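Local coordinates for protein transcriptional regulator KdgR (PDB 5Y6I) that probably regulates transcription as an IclR-family factor, binding DNA through a helix-turn-helix domain joined to a GAF-like C-terminal domain, at residues V107-C112 with Q129-V134; L227-P232 with E246-T251. One frame throughout, in Å; residues are numbered along the deposited sequence.

Contact 1 of 2, residues V107-C112 with Q129-V134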
loop_
_atom_site.group_PDB
_atom_site.type_symbol
_atom_site.label_atom_id
_atom_site.label_comp_id
_atom_site.label_asym_id
_atom_site.label_seq_id
_atom_site.Cartn_x
_atom_site.Cartn_y
_atom_site.Cartn_z
ATOM N N VAL A 107 -26.863 -0.769 12.805
ATOM C CA VAL A 107 -27.147 0.303 13.756
ATOM C C VAL A 107 -28.060 1.366 13.151
ATOM O O VAL A 107 -28.888 1.943 13.859
ATOM C CB VAL A 107 -25.853 0.943 14.285
ATOM C CG1 VAL A 107 -25.198 0.038 15.311
ATOM C CG2 VAL A 107 -24.922 1.225 13.155
ATOM N N LEU A 108 -27.927 1.644 11.860
ATOM C CA LEU A 108 -28.805 2.594 11.197
ATOM C C LEU A 108 -30.079 1.959 10.676
ATOM O O LEU A 108 -31.067 2.675 10.468
ATOM C CB LEU A 108 -28.076 3.255 10.030
ATOM C CG LEU A 108 -26.750 3.901 10.425
ATOM C CD1 LEU A 108 -26.032 4.438 9.212
ATOM C CD2 LEU A 108 -27.032 5.026 11.413
ATOM N N ASN A 109 -30.078 0.642 10.483
ATOM C CA ASN A 109 -31.063 -0.038 9.650
ATOM C C ASN A 109 -31.318 0.760 8.375
ATOM O O ASN A 109 -32.453 1.060 8.010
ATOM C CB ASN A 109 -32.363 -0.294 10.401
ATOM C CG ASN A 109 -33.209 -1.381 9.744
ATOM O OD1 ASN A 109 -32.706 -2.174 8.940
ATOM N ND2 ASN A 109 -34.494 -1.423 10.084
ATOM N N GLU A 110 -30.229 1.142 7.713
ATOM C CA GLU A 110 -30.292 1.774 6.409
ATOM C C GLU A 110 -29.326 1.051 5.486
ATOM O O GLU A 110 -28.337 0.468 5.939
ATOM C CB GLU A 110 -29.966 3.285 6.482
ATOM C CG GLU A 110 -30.687 4.025 7.608
ATOM C CD GLU A 110 -31.892 4.817 7.094
ATOM O OE1 GLU A 110 -32.341 4.507 5.966
ATOM O OE2 GLU A 110 -32.413 5.713 7.816
ATOM N N THR A 111 -29.626 1.064 4.190
ATOM C CA THR A 111 -28.777 0.355 3.239
ATOM C C THR A 111 -27.436 1.071 3.104
ATOM O O THR A 111 -27.390 2.257 2.759
ATOM C CB THR A 111 -29.486 0.232 1.890
ATOM O OG1 THR A 111 -30.725 -0.451 2.089
ATOM C CG2 THR A 111 -28.652 -0.584 0.909
ATOM N N CYS A 112 -26.348 0.357 3.400
ATOM C CA CYS A 112 -24.985 0.852 3.222
ATOM C C CYS A 112 -24.309 0.058 2.116
ATOM O O CYS A 112 -24.582 -1.138 1.950
ATOM C CB CYS A 112 -24.152 0.731 4.502
ATOM S SG CYS A 112 -24.985 1.349 5.985
ATOM N N GLN A 129 -28.217 -4.466 2.760
ATOM C CA GLN A 129 -29.528 -3.848 2.642
ATOM C C GLN A 129 -30.179 -3.670 4.007
ATOM O O GLN A 129 -29.841 -4.340 4.982
ATOM C CB GLN A 129 -30.442 -4.668 1.732
ATOM C CG GLN A 129 -29.820 -5.035 0.393
ATOM C CD GLN A 129 -30.844 -5.632 -0.551
ATOM O OE1 GLN A 129 -31.917 -6.063 -0.118
ATOM N NE2 GLN A 129 -30.526 -5.663 -1.841
ATOM N N ALA A 130 -31.098 -2.717 4.072
ATOM C CA ALA A 130 -31.959 -2.589 5.235
ATOM C C ALA A 130 -33.121 -3.553 5.098
ATOM O O ALA A 130 -33.704 -3.699 4.019
ATOM C CB ALA A 130 -32.488 -1.161 5.374
ATOM N N VAL A 131 -33.458 -4.222 6.192
ATOM C CA VAL A 131 -34.621 -5.091 6.202
ATOM C C VAL A 131 -35.774 -4.255 6.737
ATOM O O VAL A 131 -35.908 -4.045 7.939
ATOM C CB VAL A 131 -34.389 -6.359 7.020
ATOM C CG1 VAL A 131 -33.631 -7.374 6.180
ATOM C CG2 VAL A 131 -33.607 -6.034 8.283
ATOM N N ARG A 132 -36.568 -3.720 5.826
ATOM C CA ARG A 132 -37.839 -3.119 6.173
ATOM C C ARG A 132 -38.859 -3.638 5.174
ATOM O O ARG A 132 -38.491 -4.210 4.142
ATOM C CB ARG A 132 -37.768 -1.585 6.156
ATOM C CG ARG A 132 -36.490 -1.010 6.771
ATOM C CD ARG A 132 -36.415 0.507 6.591
ATOM N NE ARG A 132 -36.583 1.238 7.849
ATOM C CZ ARG A 132 -35.610 1.907 8.463
ATOM N NH1 ARG A 132 -34.413 1.945 7.930
ATOM N NH2 ARG A 132 -35.833 2.545 9.601
ATOM N N ALA A 133 -40.142 -3.459 5.509
ATOM C CA ALA A 133 -41.234 -3.910 4.651
ATOM C C ALA A 133 -40.903 -3.696 3.180
ATOM O O ALA A 133 -41.009 -4.610 2.358
ATOM C CB ALA A 133 -42.523 -3.176 5.028
ATOM N N VAL A 134 -40.451 -2.497 2.847
ATOM C CA VAL A 134 -39.986 -2.180 1.507
ATOM C C VAL A 134 -38.823 -1.215 1.659
ATOM O O VAL A 134 -38.874 -0.319 2.504
ATOM C CB VAL A 134 -41.133 -1.583 0.670
ATOM C CG1 VAL A 134 -40.582 -0.915 -0.548
ATOM C CG2 VAL A 134 -42.101 -2.656 0.271
#
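T111 takes hold of the loop backbone through its hydroxyl: A130 N donates to T111 OG1 over 3.0 Å, with an N-H...O angle of 157°. The same oxygen is hydrogen-bonded to the carbonyl of V136, so the hydroxyl serves as acceptor and donor at once, which suits threonine to this buried place, while its methyl CG2 lies 3.8 Å from Q129 CA. N109, the first residue beyond helix 93-108, has a positive phi, a conformation that asparagine tolerates well. Followed outward, its CB leads off from the turn, a chi1 of -161° carries CG away from the backbone N to within 4.2 Å of V131 O, and the amide divides. OD1 faces the loop, 3.5 Å from V131 N and 3.7 Å from A130 CB. As modelled, ND2 rests 3.8 Å above the centre of the R132 guanidinium, the planes stacked within 18°, though the exact place of that group is doubtful. A130 is small enough to turn its methyl toward the bend, 3.8 Å from E110 CA. E110 adds a long, equally doubtful salt bridge to R132. Together these contacts fasten the loop after strand 121-128 to the helix-to-strand turn entering strand 111-118, by the outer two strands of this chain's antiparallel sheet in the GAF-like IclR C-terminal domain.

Contact 2 of 2, residues L227-P232 with E246-T251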
loop_
_atom_site.group_PDB
_atom_site.type_symbol
_atom_site.label_atom_id
_atom_site.label_comp_id
_atom_site.label_asym_id
_atom_site.label_seq_id
_atom_site.Cartn_x
_atom_site.Cartn_y
_atom_site.Cartn_z
ATOM N N LEU A 227 -17.668 4.541 1.190
ATOM C CA LEU A 227 -18.714 3.853 1.925
ATOM C C LEU A 227 -19.853 4.838 2.129
ATOM O O LEU A 227 -19.620 6.027 2.373
ATOM C CB LEU A 227 -18.193 3.320 3.268
ATOM C CG LEU A 227 -18.927 2.101 3.833
ATOM C CD1 LEU A 227 -18.011 1.368 4.812
ATOM C CD2 LEU A 227 -20.242 2.472 4.510
ATOM N N THR A 228 -21.081 4.341 2.041
ATOM C CA THR A 228 -22.202 5.194 1.690
ATOM C C THR A 228 -23.493 4.651 2.277
ATOM O O THR A 228 -23.776 3.456 2.146
ATOM C CB THR A 228 -22.324 5.242 0.182
ATOM O OG1 THR A 228 -22.019 3.929 -0.280
ATOM C CG2 THR A 228 -21.335 6.160 -0.429
ATOM N N VAL A 229 -24.288 5.538 2.873
ATOM C CA VAL A 229 -25.577 5.194 3.457
ATOM C C VAL A 229 -26.673 5.838 2.618
ATOM O O VAL A 229 -26.510 6.946 2.093
ATOM C CB VAL A 229 -25.658 5.661 4.923
ATOM C CG1 VAL A 229 -27.064 5.423 5.503
ATOM C CG2 VAL A 229 -24.589 4.960 5.765
ATOM N N VAL A 230 -27.809 5.155 2.494
ATOM C CA VAL A 230 -28.806 5.610 1.539
ATOM C C VAL A 230 -30.195 5.172 1.992
ATOM O O VAL A 230 -30.357 4.146 2.659
ATOM C CB VAL A 230 -28.426 5.098 0.127
ATOM C CG1 VAL A 230 -28.385 3.591 0.107
ATOM C CG2 VAL A 230 -29.343 5.665 -0.948
ATOM N N GLY A 231 -31.204 5.991 1.645
ATOM C CA GLY A 231 -32.558 5.810 2.107
ATOM C C GLY A 231 -33.429 7.028 1.856
ATOM O O GLY A 231 -32.978 8.167 1.926
ATOM N N PRO A 232 -34.715 6.806 1.583
ATOM C CA PRO A 232 -35.614 7.932 1.282
ATOM C C PRO A 232 -35.763 8.916 2.442
ATOM O O PRO A 232 -35.542 8.584 3.608
ATOM C CB PRO A 232 -36.955 7.242 0.971
ATOM C CG PRO A 232 -36.599 5.850 0.593
ATOM C CD PRO A 232 -35.408 5.513 1.467
ATOM N N GLU A 246 -21.597 10.508 12.006
ATOM C CA GLU A 246 -20.576 9.986 12.916
ATOM C C GLU A 246 -20.446 8.470 12.806
ATOM O O GLU A 246 -19.332 7.952 12.677
ATOM C CB GLU A 246 -20.911 10.384 14.362
ATOM C CG GLU A 246 -21.427 11.846 14.578
ATOM C CD GLU A 246 -22.836 12.102 14.017
ATOM O OE1 GLU A 246 -23.555 13.032 14.464
ATOM O OE2 GLU A 246 -23.222 11.368 13.091
ATOM N N ARG A 247 -21.563 7.742 12.873
ATOM C CA ARG A 247 -21.502 6.304 12.638
ATOM C C ARG A 247 -20.791 6.014 11.328
ATOM O O ARG A 247 -19.909 5.145 11.268
ATOM C CB ARG A 247 -22.908 5.699 12.628
ATOM C CG ARG A 247 -23.661 5.850 13.929
ATOM C CD ARG A 247 -22.839 5.336 15.087
ATOM N NE ARG A 247 -23.626 5.195 16.311
ATOM C CZ ARG A 247 -23.179 4.569 17.392
ATOM N NH1 ARG A 247 -21.965 4.034 17.371
ATOM N NH2 ARG A 247 -23.935 4.466 18.479
ATOM N N LEU A 248 -21.126 6.774 10.278
ATOM C CA LEU A 248 -20.478 6.597 8.981
ATOM C C LEU A 248 -18.982 6.818 9.085
ATOM O O LEU A 248 -18.185 6.001 8.603
ATOM C CB LEU A 248 -21.071 7.559 7.953
ATOM C CG LEU A 248 -20.395 7.506 6.575
ATOM C CD1 LEU A 248 -20.303 6.095 5.989
ATOM C CD2 LEU A 248 -21.108 8.435 5.622
ATOM N N LEU A 249 -18.584 7.925 9.723
ATOM C CA LEU A 249 -17.169 8.266 9.838
ATOM C C LEU A 249 -16.437 7.298 10.761
ATOM O O LEU A 249 -15.357 6.801 10.421
ATOM C CB LEU A 249 -17.017 9.713 10.315
ATOM C CG LEU A 249 -17.366 10.809 9.279
ATOM C CD1 LEU A 249 -17.306 12.226 9.859
ATOM C CD2 LEU A 249 -16.451 10.699 8.067
ATOM N N ALA A 250 -17.010 7.015 11.934
ATOM C CA ALA A 250 -16.432 6.008 12.815
ATOM C C ALA A 250 -16.174 4.704 12.070
ATOM O O ALA A 250 -15.098 4.101 12.205
ATOM C CB ALA A 250 -17.353 5.767 14.006
ATOM N N THR A 251 -17.142 4.261 11.263
ATOM C CA THR A 251 -16.941 3.055 10.465
ATOM C C THR A 251 -15.789 3.237 9.484
ATOM O O THR A 251 -14.905 2.381 9.382
ATOM C CB THR A 251 -18.214 2.704 9.697
ATOM O OG1 THR A 251 -19.307 2.531 10.606
ATOM C CG2 THR A 251 -18.011 1.430 8.906
#
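Strand 227-232 and helix 246-251 run nearly antiparallel, 157° between their N-to-C directions, with the axes of these segments 9.4 Å apart at closest approach. T228 and L248 form the nearest pair along the backbone, their CA atoms separated by 7.6 Å. Strand alternation sends L227 and V229 toward the helix, whereas T228 points away and bonds its hydroxyl to the carbonyl of F113 on the neighbouring strand. L248 carries most of the contact from the helix. It leaves the helix at a tangent; chi1 of 177° and chi2 of 52° together swing CD1 over to the strand, 3.7 Å from L227 O and 3.9 Å from L227 CD2, with V229 CG2 touching it more loosely. The two leucines lie alongside, pointing opposite ways. One turn further along, the T251 side chain stands roughly perpendicular to that of L227, its CG2 4.1 Å from L227 CD1. Threonine suits this position because its polar half is consumed within the helix: T251 OG1 donates to R247 O over 2.8 Å, leaving the methyl to face the strand. L227 also reaches L101, so helices 244-258 and 93-108 pack on one face of the sheet, the helix-on-antiparallel-sheet layering of a GAF-like domain.

Contacts 1 and 2 meet on adjacent strands of one sheet, 111-118 and 223-232, with their centres about 12 Å apart; T111 O and V230 N lie 2.9 Å apart, a probable hydrogen bond, and C112 and E110 pack on V229. Contact 2 is the buried one: aliphatic side chains between strand and helix, with the hydroxyls of T251 and T228 bonded within the helix and to the neighbouring strand. Contact 1, farther from the centre of the chain and partly open to solvent, depends on a threonine hydroxyl holding the loop backbone and, less surely, an amide lying over the loop's guanidinium. Helix 93-108 joins them: it ends within contact 1, and its L101 and L104 pack against residues of contact 2.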